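Local structure of acetyltransferase, GNAT family (Streptococcus pneumoniae, 2I79) at residues Y3-R8 against G104-E109; A16-F21 against T61-L66. The protein binds acetyl coenzyme A and, as a GNAT-family acetyltransferase, probably transfers the acetyl group to an amino group of its substrate. One frame throughout, in Å; residues are numbered along the deposited sequence.

Contact 1 (Y3-R8 against G104-E109). With ACO (acetyl coenzyme *a), chain G.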
loop_
_atom_site.group_PDB
_atom_site.type_symbol
_atom_site.label_atom_id
_atom_site.label_comp_id
_atom_site.label_asym_id
_atom_site.label_seq_id
_atom_site.Cartn_x
_atom_site.Cartn_y
_atom_site.Cartn_z
ATOM N N TYR A 3 -17.094 33.766 -4.305
ATOM C CA TYR A 3 -16.326 32.885 -3.395
ATOM C C TYR A 3 -14.896 33.327 -3.214
ATOM O O TYR A 3 -14.335 34.076 -4.006
ATOM C CB TYR A 3 -16.299 31.433 -3.892
ATOM C CG TYR A 3 -15.570 31.266 -5.203
ATOM C CD1 TYR A 3 -14.208 30.970 -5.244
ATOM C CD2 TYR A 3 -16.236 31.465 -6.410
ATOM C CE1 TYR A 3 -13.541 30.842 -6.456
ATOM C CE2 TYR A 3 -15.583 31.334 -7.618
ATOM C CZ TYR A 3 -14.239 31.014 -7.639
ATOM O OH TYR A 3 -13.606 30.887 -8.844
ATOM N N GLU A 4 -14.291 32.761 -2.191
ATOM C CA GLU A 4 -12.906 32.952 -1.912
ATOM C C GLU A 4 -12.220 31.582 -1.927
ATOM O O GLU A 4 -12.695 30.644 -1.289
ATOM C CB GLU A 4 -12.823 33.608 -0.550
ATOM C CG GLU A 4 -11.456 34.025 -0.136
ATOM C CD GLU A 4 -11.518 34.899 1.115
ATOM O OE1 GLU A 4 -12.492 34.722 1.909
ATOM O OE2 GLU A 4 -10.609 35.763 1.276
ATOM N N LEU A 5 -11.119 31.470 -2.668
ATOM C CA LEU A 5 -10.370 30.199 -2.805
ATOM C C LEU A 5 -8.929 30.351 -2.343
ATOM O O LEU A 5 -8.258 31.274 -2.761
ATOM C CB LEU A 5 -10.368 29.717 -4.263
ATOM C CG LEU A 5 -9.645 28.389 -4.579
ATOM C CD1 LEU A 5 -10.233 27.210 -3.767
ATOM C CD2 LEU A 5 -9.678 28.031 -6.061
ATOM N N LEU A 6 -8.453 29.441 -1.503
ATOM C CA LEU A 6 -7.000 29.292 -1.272
ATOM C C LEU A 6 -6.584 27.828 -1.478
ATOM O O LEU A 6 -7.208 26.920 -0.943
ATOM C CB LEU A 6 -6.591 29.785 0.147
ATOM C CG LEU A 6 -5.142 29.503 0.612
ATOM C CD1 LEU A 6 -4.086 30.275 -0.206
ATOM C CD2 LEU A 6 -4.996 29.844 2.071
ATOM N N ILE A 7 -5.548 27.605 -2.277
ATOM C CA ILE A 7 -4.901 26.298 -2.348
ATOM C C ILE A 7 -3.469 26.459 -1.873
ATOM O O ILE A 7 -2.734 27.336 -2.362
ATOM C CB ILE A 7 -4.938 25.691 -3.741
ATOM C CG1 ILE A 7 -6.395 25.377 -4.105
ATOM C CG2 ILE A 7 -4.075 24.421 -3.776
ATOM C CD1 ILE A 7 -6.612 24.791 -5.500
ATOM N N ARG A 8 -3.092 25.642 -0.891
ATOM C CA ARG A 8 -1.719 25.634 -0.359
ATOM C C ARG A 8 -1.402 24.357 0.415
ATOM O O ARG A 8 -2.304 23.634 0.855
ATOM C CB ARG A 8 -1.483 26.824 0.588
ATOM C CG ARG A 8 -2.343 26.824 1.839
ATOM C CD ARG A 8 -1.742 27.684 2.950
ATOM N NE ARG A 8 -2.662 27.862 4.077
ATOM C CZ ARG A 8 -2.896 26.955 5.021
ATOM N NH1 ARG A 8 -2.265 25.787 5.010
ATOM N NH2 ARG A 8 -3.747 27.222 5.999
ATOM N N GLY A 104 -11.710 19.440 -7.712
ATOM C CA GLY A 104 -10.948 18.201 -7.867
ATOM C C GLY A 104 -9.838 18.302 -8.908
ATOM O O GLY A 104 -8.728 17.868 -8.656
ATOM N N SER A 105 -10.137 18.871 -10.078
ATOM C CA SER A 105 -9.143 19.065 -11.141
ATOM C C SER A 105 -8.025 20.009 -10.772
ATOM O O SER A 105 -6.884 19.749 -11.073
ATOM C CB SER A 105 -9.789 19.624 -12.416
ATOM O OG SER A 105 -10.516 18.623 -13.055
ATOM N N LEU A 106 -8.373 21.143 -10.191
ATOM C CA LEU A 106 -7.379 22.117 -9.754
ATOM C C LEU A 106 -6.352 21.503 -8.775
ATOM O O LEU A 106 -5.135 21.709 -8.898
ATOM C CB LEU A 106 -8.105 23.263 -9.077
ATOM C CG LEU A 106 -7.674 24.709 -9.297
ATOM C CD1 LEU A 106 -7.209 24.994 -10.744
ATOM C CD2 LEU A 106 -8.896 25.595 -8.884
ATOM N N LEU A 107 -6.871 20.743 -7.818
ATOM C CA LEU A 107 -6.062 20.075 -6.796
ATOM C C LEU A 107 -5.209 18.962 -7.408
ATOM O O LEU A 107 -4.010 18.871 -7.142
ATOM C CB LEU A 107 -6.980 19.497 -5.708
ATOM C CG LEU A 107 -6.970 19.929 -4.229
ATOM C CD1 LEU A 107 -6.308 21.288 -3.931
ATOM C CD2 LEU A 107 -8.401 19.859 -3.694
ATOM N N LEU A 108 -5.826 18.132 -8.251
ATOM C CA LEU A 108 -5.083 17.087 -8.958
ATOM C C LEU A 108 -3.939 17.694 -9.763
ATOM O O LEU A 108 -2.829 17.164 -9.751
ATOM C CB LEU A 108 -5.979 16.269 -9.911
ATOM C CG LEU A 108 -5.703 14.767 -10.015
ATOM C CD1 LEU A 108 -6.019 14.281 -11.348
ATOM C CD2 LEU A 108 -4.242 14.335 -9.609
ATOM N N GLU A 109 -4.202 18.796 -10.462
ATOM C CA GLU A 109 -3.150 19.394 -11.295
ATOM C C GLU A 109 -2.036 19.990 -10.470
ATOM O O GLU A 109 -0.871 19.913 -10.854
ATOM C CB GLU A 109 -3.671 20.461 -12.245
ATOM C CG GLU A 109 -3.335 20.194 -13.767
ATOM C CD GLU A 109 -2.090 19.287 -14.031
ATOM O OE1 GLU A 109 -2.276 18.264 -14.736
ATOM O OE2 GLU A 109 -0.947 19.581 -13.546
HETATM N N1A ACO G . -19.556 9.859 -14.475
HETATM C C2A ACO G . -18.608 10.466 -15.221
HETATM N N3A ACO G . -18.178 11.718 -14.971
HETATM C C4A ACO G . -18.676 12.432 -13.942
HETATM C C5A ACO G . -19.693 11.839 -13.076
HETATM C C6A ACO G . -20.114 10.469 -13.403
HETATM N N6A ACO G . -21.052 9.857 -12.649
HETATM N N7A ACO G . -20.007 12.756 -12.158
HETATM C C8A ACO G . -19.233 13.853 -12.422
HETATM N N9A ACO G . -18.445 13.651 -13.491
HETATM C C1B ACO G . -17.429 14.519 -14.152
HETATM C C2B ACO G . -17.704 16.007 -14.304
HETATM O O2B ACO G . -18.446 16.296 -15.491
HETATM C C3B ACO G . -16.296 16.536 -14.415
HETATM O O3B ACO G . -15.682 16.271 -15.662
HETATM P P3B ACO G . -15.411 17.384 -16.781
HETATM O O7A ACO G . -16.862 17.530 -17.211
HETATM O O8A ACO G . -14.479 16.773 -17.800
HETATM O O9A ACO G . -14.780 18.563 -16.084
HETATM C C4B ACO G . -15.523 15.650 -13.450
HETATM O O4B ACO G . -16.206 14.402 -13.429
HETATM C C5B ACO G . -15.451 16.294 -12.071
HETATM O O5B ACO G . -14.317 17.169 -12.112
HETATM P P1A ACO G . -14.122 18.229 -10.921
HETATM O O1A ACO G . -15.405 18.977 -10.674
HETATM O O2A ACO G . -12.826 18.950 -11.232
HETATM O O3A ACO G . -13.991 17.209 -9.671
HETATM P P2A ACO G . -14.765 17.252 -8.228
HETATM O O4A ACO G . -16.236 16.823 -8.258
HETATM O O5A ACO G . -14.371 18.580 -7.627
HETATM O O6A ACO G . -13.901 16.043 -7.550
HETATM C CBP ACO G . -14.008 13.717 -6.798
HETATM C CCP ACO G . -14.087 14.692 -7.958
HETATM C CDP ACO G . -14.097 12.295 -7.372
HETATM C CEP ACO G . -12.682 13.958 -6.061
HETATM C CAP ACO G . -15.185 13.961 -5.847
HETATM O OAP ACO G . -16.449 13.637 -6.473
HETATM C C9P ACO G . -15.022 13.181 -4.553
HETATM O O9P ACO G . -14.349 13.640 -3.651
HETATM N N8P ACO G . -15.655 12.018 -4.450
HETATM C C7P ACO G . -15.647 11.160 -3.260
HETATM C C6P ACO G . -14.262 10.645 -2.870
HETATM C C5P ACO G . -13.597 9.945 -4.022
HETATM O O5P ACO G . -14.193 9.062 -4.604
HETATM N N4P ACO G . -12.375 10.343 -4.348
HETATM C C3P ACO G . -11.598 9.756 -5.428
HETATM C C2P ACO G . -11.069 8.364 -5.109
HETATM S S1P ACO G . -9.919 8.467 -3.766
HETATM C C ACO G . -8.380 8.534 -4.282
HETATM O O ACO G . -8.146 9.557 -4.884
HETATM C CH3 ACO G . -7.434 7.384 -3.988
#
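The helix whose start forms part of the coenzyme A diphosphate site of the GNAT fold packs here, through Leu106 and Leu107, against Leu5 and Ile7 of the first strand. Ile7 has the largest share of the contact. Its CG1 stands anti to the carbonyl carbon (chi1 -66°) and the chain then runs on extended, bringing Ile7 CD1 to both leucines, 3.9 Å from Leu106 CG and as far from Leu107 CD1. The same Leu107 methyl also meets the other branch, lying 3.9 Å from Ile7 CG2, so it rests against both arms of the isoleucine. Leu5 and Leu106 approach tip to tip, with 3.8 Å between Leu5 CD2 and Leu106 CD2. On its ligand side the helix grips both phosphates of the diphosphate: Gly104 N donates to O5A of the coenzyme (2.8 Å), whereas O2A on the other phosphate accepts hydrogen bonds from Ser105 N (2.9 Å) and Ser105 OG (3.0 Å). The start of the helix would be expected to stabilise this negative charge, and Lys141 NZ is hydrogen-bonded to the same serine hydroxyl. Strand 5-8 and helix 104-109 run nearly alongside, axes 10.2 Å apart and crossing at -26°. The helix lies against one face of the sheet, and its side chains reach inner strands: Leu107 meets Ala64 and Ile94, and Leu108 meets Leu90 and Ile92.

Contact 2 (A16-F21 against T61-L66)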
loop_
_atom_site.group_PDB
_atom_site.type_symbol
_atom_site.label_atom_id
_atom_site.label_comp_id
_atom_site.label_asym_id
_atom_site.label_seq_id
_atom_site.Cartn_x
_atom_site.Cartn_y
_atom_site.Cartn_z
ATOM N N ALA A 16 -6.644 20.309 13.248
ATOM C CA ALA A 16 -7.984 20.150 13.808
ATOM C C ALA A 16 -9.027 20.266 12.719
ATOM O O ALA A 16 -9.970 19.467 12.666
ATOM C CB ALA A 16 -8.232 21.225 14.945
ATOM N N GLU A 17 -8.861 21.271 11.856
ATOM C CA GLU A 17 -9.798 21.484 10.732
ATOM C C GLU A 17 -9.706 20.345 9.737
ATOM O O GLU A 17 -10.716 19.928 9.185
ATOM C CB GLU A 17 -9.530 22.793 10.003
ATOM C CG GLU A 17 -9.839 24.066 10.765
ATOM C CD GLU A 17 -9.128 25.278 10.134
ATOM O OE1 GLU A 17 -9.594 25.741 9.068
ATOM O OE2 GLU A 17 -8.096 25.733 10.687
ATOM N N LEU A 18 -8.500 19.845 9.509
ATOM C CA LEU A 18 -8.301 18.741 8.580
ATOM C C LEU A 18 -8.913 17.459 9.125
ATOM O O LEU A 18 -9.496 16.706 8.378
ATOM C CB LEU A 18 -6.812 18.552 8.272
ATOM C CG LEU A 18 -6.449 17.427 7.277
ATOM C CD1 LEU A 18 -7.312 17.459 5.972
ATOM C CD2 LEU A 18 -4.978 17.499 6.988
ATOM N N VAL A 19 -8.788 17.211 10.432
ATOM C CA VAL A 19 -9.457 16.061 11.046
ATOM C C VAL A 19 -10.968 16.201 10.862
ATOM O O VAL A 19 -11.664 15.256 10.500
ATOM C CB VAL A 19 -9.093 15.860 12.576
ATOM C CG1 VAL A 19 -10.079 14.852 13.252
ATOM C CG2 VAL A 19 -7.664 15.386 12.768
ATOM N N ALA A 20 -11.474 17.409 11.101
ATOM C CA ALA A 20 -12.900 17.696 10.995
ATOM C C ALA A 20 -13.428 17.432 9.576
ATOM O O ALA A 20 -14.479 16.766 9.366
ATOM C CB ALA A 20 -13.154 19.135 11.415
ATOM N N PHE A 21 -12.688 17.942 8.587
ATOM C CA PHE A 21 -13.040 17.747 7.184
ATOM C C PHE A 21 -13.019 16.271 6.791
ATOM O O PHE A 21 -13.902 15.783 6.059
ATOM C CB PHE A 21 -12.085 18.545 6.292
ATOM C CG PHE A 21 -12.288 18.284 4.837
ATOM C CD1 PHE A 21 -13.427 18.770 4.180
ATOM C CD2 PHE A 21 -11.392 17.510 4.129
ATOM C CE1 PHE A 21 -13.629 18.501 2.858
ATOM C CE2 PHE A 21 -11.616 17.234 2.793
ATOM C CZ PHE A 21 -12.725 17.739 2.168
ATOM N N THR A 61 0.766 17.045 1.336
ATOM C CA THR A 61 -0.656 17.239 1.528
ATOM C C THR A 61 -1.005 18.685 1.176
ATOM O O THR A 61 -0.469 19.611 1.767
ATOM C CB THR A 61 -1.101 16.968 2.965
ATOM O OG1 THR A 61 -0.791 15.632 3.301
ATOM C CG2 THR A 61 -2.629 17.194 3.152
ATOM N N LEU A 62 -1.885 18.844 0.187
ATOM C CA LEU A 62 -2.393 20.140 -0.263
ATOM C C LEU A 62 -3.856 20.297 0.115
ATOM O O LEU A 62 -4.657 19.372 -0.047
ATOM C CB LEU A 62 -2.284 20.273 -1.778
ATOM C CG LEU A 62 -0.888 20.378 -2.431
ATOM C CD1 LEU A 62 -1.027 20.407 -3.957
ATOM C CD2 LEU A 62 -0.108 21.589 -1.962
ATOM N N LEU A 63 -4.198 21.491 0.590
ATOM C CA LEU A 63 -5.541 21.812 1.019
ATOM C C LEU A 63 -6.175 22.899 0.128
ATOM O O LEU A 63 -5.484 23.821 -0.323
ATOM C CB LEU A 63 -5.492 22.320 2.460
ATOM C CG LEU A 63 -4.858 21.439 3.549
ATOM C CD1 LEU A 63 -4.917 22.130 4.900
ATOM C CD2 LEU A 63 -5.522 20.075 3.620
ATOM N N ALA A 64 -7.480 22.789 -0.106
ATOM C CA ALA A 64 -8.265 23.855 -0.726
ATOM C C ALA A 64 -9.217 24.401 0.321
ATOM O O ALA A 64 -10.000 23.655 0.880
ATOM C CB ALA A 64 -9.040 23.324 -1.927
ATOM N N PHE A 65 -9.119 25.707 0.597
ATOM C CA PHE A 65 -10.077 26.420 1.416
ATOM C C PHE A 65 -11.036 27.179 0.496
ATOM O O PHE A 65 -10.615 27.950 -0.370
ATOM C CB PHE A 65 -9.379 27.412 2.360
ATOM C CG PHE A 65 -8.424 26.765 3.334
ATOM C CD1 PHE A 65 -8.818 26.494 4.630
ATOM C CD2 PHE A 65 -7.132 26.417 2.933
ATOM C CE1 PHE A 65 -7.926 25.910 5.530
ATOM C CE2 PHE A 65 -6.244 25.823 3.797
ATOM C CZ PHE A 65 -6.630 25.560 5.101
ATOM N N LEU A 66 -12.325 26.928 0.687
ATOM C CA LEU A 66 -13.387 27.687 0.051
ATOM C C LEU A 66 -14.073 28.485 1.138
ATOM O O LEU A 66 -14.551 27.914 2.137
ATOM C CB LEU A 66 -14.378 26.743 -0.596
ATOM C CG LEU A 66 -14.936 27.021 -1.967
ATOM C CD1 LEU A 66 -13.958 27.730 -2.959
ATOM C CD2 LEU A 66 -15.375 25.633 -2.473
#
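Leu18 and Leu63 pack the first helix of the GNAT fold, 15-26, on strand 60-66 of its central sheet, and Glu17 and Phe65 meet beside them. Leu18 extends its CG anti to the backbone N (chi1 -179°), which carries CD1 across to the strand although its CB does not point straight at it. Leu63, with CG anti to the carbonyl carbon (chi1 -56°), brings CD2 to meet it, and the two chains cross at a slant, with Leu18 CD1 3.9 Å from Leu63 CD2. This is a purely apolar meeting in a buried layer, continued by Ile73 of strand 69-77, which touches both leucines, and by Leu50 of helix 43-55 against Leu18. Glu17 is drawn out beyond CG and crosses Phe65 at about a right angle. Its carboxylate comes to the rim of the ring instead of a face, the two planes being turned 58° apart. Such an approach sets a negative oxygen against the slightly positive ring hydrogens, probably a mild attraction at this range. The oxygen concerned, Glu17 OE1, lies in the ring plane, 3.9 Å from Phe65 CE1.

Overall arrangement
Contacts 1 and 2 use the two faces of one sheet edge: along strand 60-66, Ala64 lies on the face of the coenzyme-binding helix, while Leu63 and Phe65 lie on the other, where the ends of their side chains reach helix 15-26. Their centres are 12 Å apart, and neighbouring strands join them directly, with probable hydrogen bonds between Leu6 O and Phe65 N (2.7 Å) and between Arg8 O and Leu63 N (2.9 Å). Arg8 also touches the Phe65 ring, Arg8 NH2 lying 3.4 Å from Phe65 CZ. Contact 1 reaches the ligand itself through Gly104 and Ser105, whereas contact 2 stands back from it, the Leu18 side chain being about 13 Å from acetyl coenzyme A.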